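Local atomic coordinates of putative thioesterase II (Thermobifida fusca, PDB entry 3BBJ), a protein that probably hydrolyses acyl-CoA or related thioesters, being a putative thioesterase of the hotdog-fold superfamily with two acyl-CoA thioesterase family domains in one chain. Residues S10-V15 with L45-L50; P28-G33 with L148-V153; A35-Y40 with A198-P203. All blocks are in the same frame, centred on the assembly; numbering follows the deposited sequence.

Interaction 1: residues S10-V15 with L45-L50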
loop_
_atom_site.group_PDB
_atom_site.type_symbol
_atom_site.label_atom_id
_atom_site.label_comp_id
_atom_site.label_asym_id
_atom_site.label_seq_id
_atom_site.Cartn_x
_atom_site.Cartn_y
_atom_site.Cartn_z
ATOM N N SER A 10 20.602 -0.449 19.270
ATOM C CA SER A 10 21.441 0.742 19.353
ATOM C C SER A 10 21.300 1.628 18.121
ATOM O O SER A 10 21.116 2.847 18.229
ATOM C CB SER A 10 22.915 0.333 19.515
ATOM O OG SER A 10 23.793 1.432 19.302
ATOM N N ALA A 11 21.392 1.002 16.953
ATOM C CA ALA A 11 21.311 1.701 15.674
ATOM C C ALA A 11 19.994 2.452 15.408
ATOM O O ALA A 11 19.983 3.432 14.666
ATOM C CB ALA A 11 21.568 0.715 14.527
ATOM N N THR A 12 18.895 1.992 15.996
ATOM C CA THR A 12 17.576 2.551 15.692
ATOM C C THR A 12 16.975 3.434 16.784
ATOM O O THR A 12 15.828 3.857 16.668
ATOM C CB THR A 12 16.569 1.397 15.361
ATOM O OG1 THR A 12 16.425 0.522 16.499
ATOM C CG2 THR A 12 17.064 0.585 14.163
ATOM N N GLU A 13 17.715 3.718 17.848
ATOM C CA GLU A 13 17.162 4.536 18.924
ATOM C C GLU A 13 17.011 5.979 18.471
ATOM O O GLU A 13 17.889 6.516 17.812
ATOM C CB GLU A 13 18.026 4.469 20.200
ATOM C CG GLU A 13 19.419 5.092 20.085
ATOM C CD GLU A 13 20.076 5.364 21.442
ATOM O OE1 GLU A 13 19.355 5.711 22.413
ATOM O OE2 GLU A 13 21.328 5.254 21.517
ATOM N N VAL A 14 15.886 6.591 18.828
ATOM C CA VAL A 14 15.597 7.982 18.480
ATOM C C VAL A 14 15.374 8.747 19.775
ATOM O O VAL A 14 14.689 8.269 20.682
ATOM C CB VAL A 14 14.368 8.094 17.525
ATOM C CG1 VAL A 14 14.499 7.088 16.371
ATOM C CG2 VAL A 14 13.053 7.879 18.260
ATOM N N VAL A 15 15.974 9.927 19.874
ATOM C CA VAL A 15 15.915 10.711 21.110
ATOM C C VAL A 15 15.060 11.929 20.900
ATOM O O VAL A 15 15.218 12.646 19.923
ATOM C CB VAL A 15 17.330 11.143 21.609
ATOM C CG1 VAL A 15 17.230 12.070 22.795
ATOM C CG2 VAL A 15 18.162 9.921 21.980
ATOM N N LEU A 45 11.580 6.010 11.875
ATOM C CA LEU A 45 10.389 6.832 11.791
ATOM C C LEU A 45 9.256 6.176 12.564
ATOM O O LEU A 45 8.487 6.865 13.233
ATOM C CB LEU A 45 9.968 7.064 10.342
ATOM C CG LEU A 45 10.799 7.992 9.451
ATOM C CD1 LEU A 45 9.993 8.261 8.162
ATOM C CD2 LEU A 45 11.161 9.313 10.151
ATOM N N GLN A 46 9.162 4.849 12.510
ATOM C CA GLN A 46 8.123 4.159 13.269
ATOM C C GLN A 46 8.238 4.498 14.740
ATOM O O GLN A 46 7.212 4.700 15.403
ATOM C CB GLN A 46 8.175 2.633 13.066
ATOM C CG GLN A 46 7.118 1.860 13.886
ATOM C CD GLN A 46 7.068 0.371 13.555
ATOM O OE1 GLN A 46 6.727 -0.015 12.442
ATOM N NE2 GLN A 46 7.383 -0.474 14.543
ATOM N N ARG A 47 9.477 4.523 15.248
ATOM C CA ARG A 47 9.738 4.812 16.663
ATOM C C ARG A 47 9.254 6.189 17.070
ATOM O O ARG A 47 8.680 6.366 18.142
ATOM C CB ARG A 47 11.238 4.702 16.987
ATOM C CG ARG A 47 11.699 3.288 17.194
ATOM C CD ARG A 47 12.945 3.192 18.060
ATOM N NE ARG A 47 12.972 1.907 18.757
ATOM C CZ ARG A 47 13.416 0.760 18.247
ATOM N NH1 ARG A 47 13.894 0.692 17.013
ATOM N NH2 ARG A 47 13.371 -0.346 18.984
ATOM N N SER A 48 9.513 7.165 16.209
ATOM C CA SER A 48 9.081 8.520 16.448
ATOM C C SER A 48 7.569 8.606 16.554
ATOM O O SER A 48 7.036 9.343 17.381
ATOM C CB SER A 48 9.563 9.429 15.313
ATOM O OG SER A 48 9.047 9.020 14.056
ATOM N N ALA A 49 6.881 7.848 15.712
ATOM C CA ALA A 49 5.431 7.917 15.638
ATOM C C ALA A 49 4.758 7.316 16.855
ATOM O O ALA A 49 3.788 7.867 17.370
ATOM C CB ALA A 49 4.937 7.248 14.375
ATOM N N LEU A 50 5.253 6.176 17.307
ATOM C CA LEU A 50 4.668 5.513 18.472
ATOM C C LEU A 50 4.993 6.256 19.770
ATOM O O LEU A 50 4.273 6.122 20.754
ATOM C CB LEU A 50 5.163 4.066 18.569
ATOM C CG LEU A 50 4.814 3.143 17.402
ATOM C CD1 LEU A 50 5.577 1.829 17.525
ATOM C CD2 LEU A 50 3.333 2.916 17.376
#
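The guanidinium of Arg47 is the flat group here, and Thr12 reaches it obliquely, neither squarely over a face nor at an edge. OG1 of Thr12 lies 2.6 Å from NH1 of Arg47, but the angle is poor, so this is close polar contact rather than a hydrogen bond. The hydroxyl is instead hydrogen-bonded to the carbonyl O of Phe8, one turn back in helix 7-11, just where Thr12 leaves helical geometry. The arginine comes in roughly perpendicular to the threonine side chain. Arg47 runs extended from CG to NE, which carries its CD to 3.3 Å from the carbonyl O of Thr12 and its tip onward to the hydroxyl. Nearer the helix, CG2 of Val14, set between its own backbone N and carbonyl carbon (chi1 -48°), meets CB of Arg47 at 3.9 Å. The contact thus sets the turn between helix 7-11 and strand 14-18 against one flank of helix 38-51, where Val14 also touches Val44 and Thr12 touches Tyr40. That helix lies against strands 88-96 and 99-109 through Leu45 and Ala49, as the helix of a hotdog domain does, consistent with the family.

Interaction 2: residues P28-G33 with L148-V153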
loop_
_atom_site.group_PDB
_atom_site.type_symbol
_atom_site.label_atom_id
_atom_site.label_comp_id
_atom_site.label_asym_id
_atom_site.label_seq_id
_atom_site.Cartn_x
_atom_site.Cartn_y
_atom_site.Cartn_z
ATOM N N PRO A 28 26.004 3.608 9.513
ATOM C CA PRO A 28 26.507 3.297 8.168
ATOM C C PRO A 28 26.577 1.794 7.852
ATOM O O PRO A 28 26.785 1.410 6.692
ATOM C CB PRO A 28 27.905 3.922 8.163
ATOM C CG PRO A 28 28.289 4.016 9.585
ATOM C CD PRO A 28 27.035 4.253 10.349
ATOM N N GLY A 29 26.450 0.964 8.886
ATOM C CA GLY A 29 26.352 -0.484 8.717
ATOM C C GLY A 29 25.109 -0.917 7.933
ATOM O O GLY A 29 25.032 -2.056 7.469
ATOM N N TYR A 30 24.137 -0.011 7.794
ATOM C CA TYR A 30 22.890 -0.298 7.067
ATOM C C TYR A 30 22.897 0.314 5.672
ATOM O O TYR A 30 21.848 0.400 5.014
ATOM C CB TYR A 30 21.678 0.168 7.880
ATOM C CG TYR A 30 21.485 -0.661 9.143
ATOM C CD1 TYR A 30 22.162 -0.340 10.313
ATOM C CD2 TYR A 30 20.677 -1.796 9.146
ATOM C CE1 TYR A 30 22.009 -1.098 11.462
ATOM C CE2 TYR A 30 20.521 -2.568 10.299
ATOM C CZ TYR A 30 21.199 -2.209 11.450
ATOM O OH TYR A 30 21.074 -2.945 12.600
ATOM N N LEU A 31 24.092 0.705 5.210
ATOM C CA LEU A 31 24.245 1.270 3.880
ATOM C C LEU A 31 24.185 0.128 2.901
ATOM O O LEU A 31 24.682 -0.964 3.180
ATOM C CB LEU A 31 25.575 2.015 3.724
ATOM C CG LEU A 31 25.749 3.381 4.401
ATOM C CD1 LEU A 31 27.220 3.785 4.333
ATOM C CD2 LEU A 31 24.869 4.483 3.796
ATOM N N ILE A 32 23.545 0.387 1.772
ATOM C CA ILE A 32 23.491 -0.559 0.677
ATOM C C ILE A 32 24.304 -0.017 -0.522
ATOM O O ILE A 32 23.974 -0.259 -1.664
ATOM C CB ILE A 32 22.011 -0.816 0.252
ATOM C CG1 ILE A 32 21.310 0.480 -0.149
ATOM C CG2 ILE A 32 21.243 -1.465 1.345
ATOM C CD1 ILE A 32 19.976 0.247 -0.833
ATOM N N GLY A 33 25.386 0.684 -0.250
ATOM C CA GLY A 33 26.072 1.469 -1.263
ATOM C C GLY A 33 26.298 2.831 -0.644
ATOM O O GLY A 33 26.853 2.912 0.456
ATOM N N LEU A 148 24.151 -6.177 4.027
ATOM C CA LEU A 148 24.027 -7.647 3.941
ATOM C C LEU A 148 24.429 -8.392 5.212
ATOM O O LEU A 148 24.010 -9.545 5.415
ATOM C CB LEU A 148 24.827 -8.199 2.747
ATOM C CG LEU A 148 24.218 -8.002 1.349
ATOM C CD1 LEU A 148 25.194 -8.344 0.260
ATOM C CD2 LEU A 148 22.959 -8.835 1.191
ATOM N N ALA A 149 25.237 -7.735 6.054
ATOM C CA ALA A 149 25.713 -8.307 7.334
ATOM C C ALA A 149 24.828 -7.953 8.537
ATOM O O ALA A 149 25.118 -8.359 9.667
ATOM C CB ALA A 149 27.155 -7.868 7.603
ATOM N N ARG A 150 23.761 -7.197 8.285
ATOM C CA ARG A 150 22.811 -6.772 9.331
ATOM C C ARG A 150 21.640 -7.765 9.528
ATOM O O ARG A 150 20.962 -7.764 10.581
ATOM C CB ARG A 150 22.244 -5.390 8.984
ATOM C CG ARG A 150 23.283 -4.273 8.752
ATOM C CD ARG A 150 24.027 -3.893 10.056
ATOM N NE ARG A 150 25.071 -4.863 10.405
ATOM C CZ ARG A 150 26.346 -4.808 10.007
ATOM N NH1 ARG A 150 26.796 -3.818 9.247
ATOM N NH2 ARG A 150 27.178 -5.762 10.386
ATOM N N VAL A 151 21.447 -8.625 8.530
ATOM C CA VAL A 151 20.378 -9.596 8.541
ATOM C C VAL A 151 20.863 -10.931 8.020
ATOM O O VAL A 151 21.698 -10.985 7.104
ATOM C CB VAL A 151 19.195 -9.145 7.620
ATOM C CG1 VAL A 151 18.281 -8.136 8.331
ATOM C CG2 VAL A 151 19.740 -8.571 6.292
ATOM N N ASP A 152 20.309 -12.003 8.590
ATOM C CA ASP A 152 20.567 -13.357 8.113
ATOM C C ASP A 152 19.328 -13.682 7.303
ATOM O O ASP A 152 18.220 -13.496 7.785
ATOM C CB ASP A 152 20.722 -14.368 9.255
ATOM C CG ASP A 152 22.036 -14.228 10.009
ATOM O OD1 ASP A 152 22.971 -13.569 9.498
ATOM O OD2 ASP A 152 22.128 -14.789 11.129
ATOM N N VAL A 153 19.524 -14.112 6.060
ATOM C CA VAL A 153 18.435 -14.427 5.157
ATOM C C VAL A 153 18.658 -15.826 4.600
ATOM O O VAL A 153 19.635 -16.072 3.911
ATOM C CB VAL A 153 18.396 -13.420 4.012
ATOM C CG1 VAL A 153 17.246 -13.723 3.070
ATOM C CG2 VAL A 153 18.297 -11.999 4.570
HETATM O O HOH W 1 21.255 -5.366 12.498
#
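Arg150 lays its aliphatic part over one face of the Tyr30 ring. CD sits above the ring centre, 3.6 Å from the centroid of Tyr30 and 14° off the normal, a CH-pi contact by its geometry; CB and CG continue the cover, both approaching CE2 of Tyr30 to 3.6 Å. The arginine chain bends at chi2 and again at chi3, and these turns swing the guanidinium off the ring, its plane 70° from that of the tyrosine. The polar end does not stack: NH1 of Arg150 donates to O of Gly29 over 3.1 Å at 152°, approaching from the flank of the carbonyl and tilted from its plane. CA of Gly29 lies 3.4 Å from NH1 of Arg150, and a CB would clash with that nitrogen. NE forms a salt bridge with Asp184, and NH2 bonds the carbonyl O of Asp144. Beyond the ring, a water donates to O of Arg150 at 3.1 Å; its 2.4 Å approach to OH of Tyr30 is short enough to be doubtful. Replacing Arg150 by an alanine is likely to leave O of Gly29 and the carboxylate of Asp184 without their guanidinium partner, and one face of the Tyr30 ring uncovered. By joining the loop ahead of helix 38-51 to the residue leading into strand 151-155, the contact links the N- and C-terminal thioesterase regions, consistent with a double-hotdog fold.

Interaction 3: residues A35-Y40 with A198-P203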
loop_
_atom_site.group_PDB
_atom_site.type_symbol
_atom_site.label_atom_id
_atom_site.label_comp_id
_atom_site.label_asym_id
_atom_site.label_seq_id
_atom_site.Cartn_x
_atom_site.Cartn_y
_atom_site.Cartn_z
ATOM N N ALA A 35 23.662 4.986 -0.188
ATOM C CA ALA A 35 22.407 5.320 0.492
ATOM C C ALA A 35 22.093 4.313 1.584
ATOM O O ALA A 35 22.464 3.154 1.502
ATOM C CB ALA A 35 21.255 5.394 -0.504
HETATM N N MSE A 36 21.392 4.777 2.607
HETATM C CA MSE A 36 20.867 3.892 3.645
HETATM C C MSE A 36 19.708 3.038 3.147
HETATM O O MSE A 36 18.868 3.478 2.366
HETATM C CB MSE A 36 20.364 4.732 4.793
HETATM C CG MSE A 36 21.456 5.465 5.505
HETATM SE SE MSE A 36 22.329 4.237 6.674
HETATM C CE MSE A 36 23.825 5.231 6.930
ATOM N N ASN A 37 19.656 1.804 3.618
ATOM C CA ASN A 37 18.510 0.930 3.352
ATOM C C ASN A 37 17.198 1.616 3.830
ATOM O O ASN A 37 17.155 2.225 4.920
ATOM C CB ASN A 37 18.729 -0.418 4.048
ATOM C CG ASN A 37 17.459 -1.251 4.134
ATOM O OD1 ASN A 37 16.758 -1.224 5.150
ATOM N ND2 ASN A 37 17.158 -1.987 3.070
ATOM N N GLY A 38 16.149 1.524 3.002
ATOM C CA GLY A 38 14.870 2.161 3.270
ATOM C C GLY A 38 14.182 1.650 4.529
ATOM O O GLY A 38 13.649 2.438 5.310
ATOM N N GLY A 39 14.201 0.337 4.733
ATOM C CA GLY A 39 13.592 -0.275 5.907
ATOM C C GLY A 39 14.171 0.207 7.224
ATOM O O GLY A 39 13.464 0.296 8.236
ATOM N N TYR A 40 15.463 0.507 7.219
ATOM C CA TYR A 40 16.119 1.036 8.409
ATOM C C TYR A 40 15.576 2.426 8.759
ATOM O O TYR A 40 15.342 2.724 9.922
ATOM C CB TYR A 40 17.650 1.046 8.213
ATOM C CG TYR A 40 18.412 1.782 9.305
ATOM C CD1 TYR A 40 18.488 1.277 10.597
ATOM C CD2 TYR A 40 19.044 2.995 9.033
ATOM C CE1 TYR A 40 19.175 1.959 11.577
ATOM C CE2 TYR A 40 19.732 3.680 10.008
ATOM C CZ TYR A 40 19.801 3.167 11.278
ATOM O OH TYR A 40 20.513 3.866 12.238
ATOM N N ALA A 198 12.416 -5.561 8.179
ATOM C CA ALA A 198 12.192 -6.889 7.590
ATOM C C ALA A 198 11.515 -6.825 6.230
ATOM O O ALA A 198 11.942 -7.483 5.299
ATOM C CB ALA A 198 11.383 -7.747 8.544
ATOM N N VAL A 199 10.485 -6.002 6.096
ATOM C CA VAL A 199 9.729 -5.911 4.848
ATOM C C VAL A 199 10.589 -5.413 3.675
ATOM O O VAL A 199 10.214 -5.594 2.515
ATOM C CB VAL A 199 8.476 -4.974 4.984
ATOM C CG1 VAL A 199 7.620 -5.352 6.160
ATOM C CG2 VAL A 199 8.881 -3.540 5.136
ATOM N N ASP A 200 11.700 -4.743 3.992
ATOM C CA ASP A 200 12.642 -4.213 2.998
ATOM C C ASP A 200 14.035 -4.808 3.169
ATOM O O ASP A 200 15.014 -4.217 2.725
ATOM C CB ASP A 200 12.766 -2.679 3.113
ATOM C CG ASP A 200 13.442 -2.047 1.887
ATOM O OD1 ASP A 200 13.208 -2.509 0.746
ATOM O OD2 ASP A 200 14.189 -1.072 2.054
ATOM N N ALA A 201 14.133 -5.976 3.790
ATOM C CA ALA A 201 15.449 -6.571 4.049
ATOM C C ALA A 201 15.820 -7.696 3.076
ATOM O O ALA A 201 16.810 -8.412 3.317
ATOM C CB ALA A 201 15.522 -7.078 5.505
ATOM N N LEU A 202 15.054 -7.843 1.986
ATOM C CA LEU A 202 15.286 -8.946 1.037
ATOM C C LEU A 202 15.801 -8.463 -0.321
ATOM O O LEU A 202 15.721 -7.270 -0.631
ATOM C CB LEU A 202 13.990 -9.717 0.811
ATOM C CG LEU A 202 13.074 -10.018 1.992
ATOM C CD1 LEU A 202 11.658 -10.286 1.449
ATOM C CD2 LEU A 202 13.625 -11.196 2.835
ATOM N N PRO A 203 16.338 -9.392 -1.146
ATOM C CA PRO A 203 16.815 -8.985 -2.477
ATOM C C PRO A 203 15.673 -8.391 -3.273
ATOM O O PRO A 203 14.559 -8.927 -3.239
ATOM C CB PRO A 203 17.282 -10.298 -3.116
ATOM C CG PRO A 203 17.505 -11.227 -2.015
ATOM C CD PRO A 203 16.573 -10.830 -0.901
#
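Asn37 and Asp200 come together because each sends CG away from its own backbone N, at chi1 165° for the asparagine and -165° for the aspartate, and the two side chains then lie side by side, pointing opposite ways. Their flat ends are nearly parallel, with amide and carboxylate planes 23° apart. ND2 of Asn37 donates to the backbone O of Asp200 over 3.1 Å in a nearly straight bond that keeps close to the amide plane; the same nitrogen is 3.3 Å from OD2 of Asp200. The other branch of the amide works as an N-cap: OD1 of Asn37 accepts from N of Tyr40 at 3.0 Å, in the first turn of helix 38-51. One amide thus caps a helix and grips the facing loop. Helix 38-51 has the place of the central helix of a hotdog domain, and Asp200 closes on its N-terminal end from the other family region, in a type I turn that starts on the last residue of helix 191-198. An aspartate hydrogen-bonded to a glutamine beside such a helix start is reminiscent of the active-site region of TesB-like double-hotdog thioesterases, although no catalytic role is established here. OD2 of Asp200 accepts the N-H of Gly39 (N to OD2 3.0 Å) through its anti lone pair, in a somewhat bent bond. A CB on Gly39 would fall tightly against CB of Asp200, and one on Gly38 against OD2 of Asp200. The second carboxylate oxygen, OD1, is hydrogen-bonded to NE2 of Gln266 on strand 260-269.

Overall arrangement
From the N terminus, interaction 1 starts first and closes the shortest loop, bringing 10-15 to 45-50 across some thirty residues. Before it closes, 28-33 and 35-40 open the two longer ones. Every pair of contacts therefore crosses and none nests. Interaction 1 sets the turn between 7-11 and 14-18 on helix 38-51, within the N-terminal part; interactions 2 and 3 join the loop before that helix and its N-terminal end to 148-153 and 198-203 of the C-terminal family region. Interactions 1 and 3 use opposite ends of helix 38-51. The contacts also touch: Ala11 CB packs 3.6 Å from Tyr30 CE1, Ala11 O probably accepts from Tyr40 OH, and Tyr30 O lies 3.0 Å from Asn37 N.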